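Local coordinates for putative alkaline phosphatase (Pseudomonas fluorescens, PDB 4F1V), which binds phosphate with high affinity in the periplasm and is probably the solute-binding component of an ABC transporter that imports it, at residues G147-E150 / L151-F155; G239-A243 / A244-S248. All coordinates share one frame; numbering follows the deposited sequence. Where two conformers were deposited one is given.

Interaction 1. Residues G147-E150 / L151-F155; sequences GTTE and LFTRF. With PI (hydrogenphosphate ion), chain B.
The first turns of helix 147-159, whose N-terminal end faces the bound phosphate, join Glu150 to Arg154 one turn on, side chains lying alongside each other. Glu150 OE2 is 3.0 Å from Arg154 NH2, a salt bridge in the conformer of Arg154 described; a second conformer of the arginine was also modelled, so the bridge is tied to this one with some reserve. The bridge is bent, with an N-H...O angle of 144°, and NH2 approaches from above the carboxylate plane, which stands 89° to the guanidinium. Because CG of Glu150 is anti to its own N (chi1 -174°) and the chain then runs extended, the carboxylate clears the helix backbone; its OE1 binds Ser64 OG and its OE2 also Lys65 N. Replacing Glu150 with an alanine would probably leave Ser64 OG and Lys65 N without these bonds and Arg154 without its opposite charge.

A second i to i+4 pair doubles up on one carbonyl: Thr149 O accepts from Thr153 N at 2.8 Å and from Thr153 OG1 at 2.9 Å. The methyls also meet, Thr149 CG2 to Thr153 CG2 at 3.9 Å. At the start of the helix, Gly147 N lies 2.8 Å from phosphate O1, while Thr148 N (3.0 Å) and Thr148 OG1 (2.7 Å) both donate to phosphate O3. Two backbone N-H groups at this helix end, its positive pole, are thus likely to stabilise the anion. Arg142 of strand 138-142 touches Thr148 and Thr149 and also binds the phosphate; Phe152 stacks on Tyr207 and meets Phe118 of helix 111-119 edge-to-face, and Phe155 packs on Val111 and Leu114 of that helix.

Interaction 2. Residues G239-A243 / A244-S248; sequences GVSPA and AANVS
Ala243 and Asn246 have the most surface buried by this local contact, with Ala244 next. The backbone N of Asn246 donates to Ala243 O at 2.9 Å, with an N-H...O angle of 150°, and approaches from above the carbonyl plane. One residue further on, Val247 N binds Ala244 O at 3.0 Å. The side chain of Asn246 turns back over the residues that precede this bend: CG lies beside its own backbone N, anti to the carbonyl carbon (chi1 -63°), which sends the amide towards Ser241. There ND2 donates to Ser241 O at 2.9 Å. The acceptor lies close to the amide plane of Asn246, yet ND2 stands 43° out of the carbonyl plane of Ser241, so the amide is presented flat while the carbonyl is met from above.

The backbone angles of Ala244, Ala245 and Asn246, together with the two i to i+3 bonds, define overlapping type I beta turns, which carry the chain from an extended run into helix 248-252. An ST turn precedes them, with Ser241 OG accepting weakly from Ala243 N at 3.3 Å; the same OG is also hydrogen-bonded to Asp221.

Ala243 CB comes within 4.0 Å of Asn246 ND2, and Val240 CB lies 4.1 Å from that nitrogen, so aliphatic carbon flanks the amide while its N-H reaches Ser241 O. Around the bend, the Pro242 carbonyl is bonded to Ser94 OG of strand 85-94, and Asn246 both bonds to Tyr288 through its backbone and touches it with its side chain.

In the fold
Interactions 1 and 2 share no helix or strand: their centres are about 17 Å apart and their nearest atoms about 10 Å, without touching. Interaction 1 is the buried one, about 8 Å from the chain centre at the ligand pocket; interaction 2 lies about 16 Å out and is only partly buried, in the loop between strand 228-229 and helix 248-252. Chemistry follows place. Residues 147-155 combine regular i to i+4 bonds with a charged pair and bonds to the anion, whereas residues 239-248 rely on i to i+3 turn bonds and one neutral amide reaching back along the chain, with no ion pair between their segments.

Interaction 1. Residues G147-E150 / L151-F155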
ATOM      1  N   GLY A 147       5.194  -0.436  -3.379  1.00  3.19           N
ATOM      2  CA  GLY A 147       4.182  -1.185  -2.661  1.00  3.01           C
ATOM      3  C   GLY A 147       2.876  -1.336  -3.430  1.00  2.92           C
ATOM      4  O   GLY A 147       2.175  -2.365  -3.253  1.00  3.52           O
ATOM      5  N   THR A 148       2.499  -0.370  -4.248  1.00  2.99           N
ATOM      6  CA  THR A 148       1.349  -0.531  -5.128  1.00  2.66           C
ATOM      7  C   THR A 148       1.577  -1.742  -6.041  1.00  2.98           C
ATOM      8  O   THR A 148       0.691  -2.600  -6.254  1.00  3.41           O
ATOM      9  CB  THR A 148       1.054   0.697  -5.965  1.00  3.06           C
ATOM     10  OG1 THR A 148       0.993   1.877  -5.131  1.00  2.99           O
ATOM     11  CG2 THR A 148      -0.302   0.568  -6.662  1.00  3.61           C
ATOM     12  N   THR A 149       2.790  -1.845  -6.589  1.00  3.13           N
ATOM     13  CA  THR A 149       3.140  -3.034  -7.389  1.00  3.10           C
ATOM     14  C   THR A 149       2.990  -4.299  -6.548  1.00  3.05           C
ATOM     15  O   THR A 149       2.465  -5.312  -7.072  1.00  3.57           O
ATOM     16  CB  THR A 149       4.574  -2.950  -7.940  1.00  3.26           C
ATOM     17  OG1 THR A 149       4.616  -1.827  -8.833  1.00  3.59           O
ATOM     18  CG2 THR A 149       4.972  -4.239  -8.672  1.00  3.78           C
ATOM     19  N   GLU A 150       3.477  -4.314  -5.304  1.00  2.96           N
ATOM     20  CA  GLU A 150       3.346  -5.528  -4.493  1.00  3.26           C
ATOM     21  C   GLU A 150       1.850  -5.882  -4.310  1.00  3.22           C
ATOM     22  O   GLU A 150       1.454  -7.045  -4.483  1.00  3.39           O
ATOM     23  CB  GLU A 150       4.072  -5.353  -3.157  1.00  3.46           C
ATOM     24  CG  GLU A 150       4.081  -6.669  -2.346  1.00  4.27           C
ATOM     25  CD  GLU A 150       4.969  -6.554  -1.108  1.00  3.98           C
ATOM     26  OE1 GLU A 150       6.197  -6.372  -1.270  1.00  4.21           O
ATOM     27  OE2 GLU A 150       4.421  -6.651   0.045  1.00  4.00           O
ATOM     28  N   LEU A 151       1.017  -4.902  -3.945  1.00  3.35           N
ATOM     29  CA  LEU A 151      -0.400  -5.193  -3.733  1.00  3.48           C
ATOM     30  C   LEU A 151      -1.058  -5.748  -5.011  1.00  3.22           C
ATOM     31  O   LEU A 151      -1.908  -6.644  -4.964  1.00  3.72           O
ATOM     32  CB  LEU A 151      -1.152  -3.930  -3.272  1.00  3.18           C
ATOM     33  CG  LEU A 151      -0.807  -3.431  -1.871  1.00  3.80           C
ATOM     34  CD1 LEU A 151      -1.572  -2.156  -1.596  1.00  5.89           C
ATOM     35  CD2 LEU A 151      -1.082  -4.497  -0.822  1.00  5.34           C
ATOM     36  N   PHE A 152      -0.713  -5.163  -6.144  1.00  3.23           N
ATOM     37  CA  PHE A 152      -1.306  -5.562  -7.446  1.00  3.06           C
ATOM     38  C   PHE A 152      -0.822  -6.951  -7.903  1.00  3.49           C
ATOM     39  O   PHE A 152      -1.619  -7.761  -8.357  1.00  3.60           O
ATOM     40  CB  PHE A 152      -0.988  -4.476  -8.474  1.00  3.28           C
ATOM     41  CG  PHE A 152      -1.624  -4.710  -9.842  1.00  3.86           C
ATOM     42  CD1 PHE A 152      -2.977  -4.907 -10.003  1.00  4.60           C
ATOM     43  CD2 PHE A 152      -0.831  -4.698 -10.975  1.00  4.62           C
ATOM     44  CE1 PHE A 152      -3.577  -5.078 -11.227  1.00  5.45           C
ATOM     45  CE2 PHE A 152      -1.409  -4.870 -12.239  1.00  5.61           C
ATOM     46  CZ  PHE A 152      -2.748  -5.045 -12.375  1.00  6.07           C
ATOM     47  N   THR A 153       0.479  -7.170  -7.793  1.00  3.50           N
ATOM     48  CA  THR A 153       1.021  -8.468  -8.215  1.00  3.26           C
ATOM     49  C   THR A 153       0.605  -9.585  -7.288  1.00  3.63           C
ATOM     50  O   THR A 153       0.513 -10.734  -7.738  1.00  4.05           O
ATOM     51  CB  THR A 153       2.538  -8.428  -8.435  1.00  4.09           C
ATOM     52  OG1 THR A 153       3.238  -8.154  -7.189  1.00  4.08           O
ATOM     53  CG2 THR A 153       2.934  -7.477  -9.522  1.00  4.29           C
ATOM     54  N   ARG A 154       0.266  -9.323  -6.019  0.80  3.58           N
ATOM     55  CA  ARG A 154      -0.387 -10.367  -5.203  0.80  3.91           C
ATOM     56  C   ARG A 154      -1.652 -10.854  -5.880  0.80  3.95           C
ATOM     57  O   ARG A 154      -1.972 -12.063  -5.892  0.80  4.05           O
ATOM     58  CB  ARG A 154      -0.671  -9.857  -3.783  0.80  3.72           C
ATOM     59  CG  ARG A 154       0.617  -9.735  -2.937  0.80  2.91           C
ATOM     60  CD  ARG A 154       0.283  -9.353  -1.478  0.80  4.15           C
ATOM     61  NE  ARG A 154       1.428  -9.057  -0.673  0.80  3.73           N
ATOM     62  CZ  ARG A 154       2.375  -9.926  -0.297  0.80  3.83           C
ATOM     63  NH1 ARG A 154       2.208 -11.211  -0.499  0.80  4.84           N
ATOM     64  NH2 ARG A 154       3.435  -9.451   0.386  0.80  5.11           N
ATOM     65  N   PHE A 155      -2.456  -9.911  -6.416  1.00  3.95           N
ATOM     66  CA  PHE A 155      -3.750 -10.265  -7.031  1.00  3.84           C
ATOM     67  C   PHE A 155      -3.493 -11.064  -8.323  1.00  3.88           C
ATOM     68  O   PHE A 155      -4.080 -12.126  -8.574  1.00  4.61           O
ATOM     69  CB  PHE A 155      -4.576  -9.007  -7.297  1.00  3.87           C
ATOM     70  CG  PHE A 155      -5.919  -9.328  -7.888  1.00  4.34           C
ATOM     71  CD1 PHE A 155      -6.938  -9.772  -7.055  1.00  4.69           C
ATOM     72  CD2 PHE A 155      -6.226  -9.204  -9.230  1.00  5.10           C
ATOM     73  CE1 PHE A 155      -8.203 -10.070  -7.536  1.00  5.18           C
ATOM     74  CE2 PHE A 155      -7.486  -9.514  -9.743  1.00  5.74           C
ATOM     75  CZ  PHE A 155      -8.465  -9.940  -8.889  1.00  5.71           C
TER
HETATM   76  P    PI B1401       4.208   3.105  -3.452  1.00  2.78           P
HETATM   77  O1   PI B1401       5.298   2.253  -2.802  1.00  2.77           O
HETATM   78  O2   PI B1401       4.740   4.486  -3.842  1.00  3.22           O
HETATM   79  O3   PI B1401       3.609   2.373  -4.660  1.00  3.08           O
HETATM   80  O4   PI B1401       3.084   3.339  -2.405  1.00  3.15           O
HETATM   81  O   HOH W   1       1.866  -5.755   0.218  0.50  5.05           O
HETATM   82  O   HOH W   2       1.614  -6.553   0.406  0.50  9.23           O

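Interaction 2. Residues G239-A243 / A244-S248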
ATOM      1  N   GLY A 239     -19.012  -6.038 -13.382  1.00  8.75           N
ATOM      2  CA  GLY A 239     -18.032  -5.722 -12.350  1.00  7.42           C
ATOM      3  C   GLY A 239     -18.420  -4.468 -11.577  1.00  7.36           C
ATOM      4  O   GLY A 239     -19.475  -3.894 -11.827  1.00  9.83           O
ATOM      5  N   VAL A 240     -17.610  -4.011 -10.633  0.50  7.74           N
ATOM      6  CA  VAL A 240     -17.903  -2.792  -9.872  0.50  5.88           C
ATOM      7  C   VAL A 240     -16.575  -2.001  -9.849  0.50  5.53           C
ATOM      8  O   VAL A 240     -15.495  -2.418 -10.246  0.50  5.85           O
ATOM      9  CB  VAL A 240     -18.449  -3.074  -8.425  0.50  6.11           C
ATOM     10  CG1 VAL A 240     -19.684  -4.003  -8.499  0.50  6.80           C
ATOM     11  CG2 VAL A 240     -17.293  -3.751  -7.611  0.50  5.78           C
ATOM     12  N   SER A 241     -16.785  -0.821  -9.269  1.00  6.56           N
ATOM     13  CA  SER A 241     -15.711   0.174  -9.189  1.00  5.36           C
ATOM     14  C   SER A 241     -14.787  -0.019  -7.963  1.00  4.43           C
ATOM     15  O   SER A 241     -15.172  -0.683  -6.996  1.00  4.85           O
ATOM     16  CB  SER A 241     -16.289   1.592  -9.099  1.00  6.17           C
ATOM     17  OG  SER A 241     -16.695   1.783  -7.747  1.00  6.16           O
ATOM     18  N   PRO A 242     -13.616   0.630  -7.955  1.00  4.44           N
ATOM     19  CA  PRO A 242     -12.677   0.516  -6.826  1.00  4.46           C
ATOM     20  C   PRO A 242     -12.931   1.532  -5.731  1.00  4.42           C
ATOM     21  O   PRO A 242     -12.060   1.789  -4.882  1.00  5.07           O
ATOM     22  CB  PRO A 242     -11.322   0.767  -7.503  1.00  4.40           C
ATOM     23  CG  PRO A 242     -11.635   1.762  -8.608  1.00  4.24           C
ATOM     24  CD  PRO A 242     -12.980   1.249  -9.160  1.00  5.00           C
ATOM     25  N   ALA A 243     -14.126   2.112  -5.683  1.00  4.56           N
ATOM     26  CA  ALA A 243     -14.504   2.959  -4.546  1.00  5.02           C
ATOM     27  C   ALA A 243     -14.273   2.224  -3.238  1.00  4.69           C
ATOM     28  O   ALA A 243     -14.482   1.012  -3.145  1.00  5.13           O
ATOM     29  CB  ALA A 243     -15.930   3.383  -4.687  1.00  5.76           C
ATOM     30  N   ALA A 244     -13.877   2.947  -2.204  1.00  4.80           N
ATOM     31  CA  ALA A 244     -13.627   2.337  -0.891  1.00  5.25           C
ATOM     32  C   ALA A 244     -14.799   1.553  -0.380  1.00  5.48           C
ATOM     33  O   ALA A 244     -14.615   0.500   0.250  1.00  6.22           O
ATOM     34  CB  ALA A 244     -13.184   3.431   0.108  1.00  6.50           C
ATOM     35  N   ALA A 245     -16.022   2.008  -0.612  1.00  6.20           N
ATOM     36  CA  ALA A 245     -17.202   1.288  -0.152  1.00  6.97           C
ATOM     37  C   ALA A 245     -17.302  -0.105  -0.716  1.00  6.37           C
ATOM     38  O   ALA A 245     -17.973  -0.984  -0.130  1.00  8.38           O
ATOM     39  CB  ALA A 245     -18.511   2.042  -0.542  1.00 10.18           C
ATOM     40  N   ASN A 246     -16.667  -0.357  -1.841  1.00  5.49           N
ATOM     41  CA  ASN A 246     -16.713  -1.663  -2.498  1.00  5.30           C
ATOM     42  C   ASN A 246     -15.619  -2.613  -1.994  1.00  4.73           C
ATOM     43  O   ASN A 246     -15.662  -3.796  -2.386  1.00  5.49           O
ATOM     44  CB  ASN A 246     -16.666  -1.525  -4.035  1.00  5.50           C
ATOM     45  CG  ASN A 246     -17.883  -0.784  -4.553  1.00  6.39           C
ATOM     46  OD1 ASN A 246     -18.972  -0.927  -3.963  1.00  9.98           O
ATOM     47  ND2 ASN A 246     -17.720  -0.079  -5.651  1.00  6.93           N
ATOM     48  N   VAL A 247     -14.713  -2.157  -1.143  1.00  4.91           N
ATOM     49  CA  VAL A 247     -13.734  -3.040  -0.494  1.00  4.73           C
ATOM     50  C   VAL A 247     -13.871  -3.006   1.040  1.00  5.37           C
ATOM     51  O   VAL A 247     -13.208  -3.797   1.724  1.00  5.54           O
ATOM     52  CB  VAL A 247     -12.248  -2.762  -0.881  1.00  4.90           C
ATOM     53  CG1 VAL A 247     -12.031  -3.085  -2.358  1.00  5.07           C
ATOM     54  CG2 VAL A 247     -11.856  -1.323  -0.545  1.00  5.56           C
ATOM     55  N   SER A 248     -14.734  -2.142   1.601  1.00  5.75           N
ATOM     56  CA  SER A 248     -14.703  -1.991   3.032  0.50  5.86           C
ATOM     57  C   SER A 248     -15.206  -3.218   3.781  1.00  6.13           C
ATOM     58  O   SER A 248     -14.655  -3.527   4.856  1.00  6.08           O
ATOM     59  CB  SER A 248     -15.477  -0.737   3.401  0.50  7.71           C
ATOM     60  OG  SER A 248     -16.797  -0.757   2.916  0.50  8.65           O
TER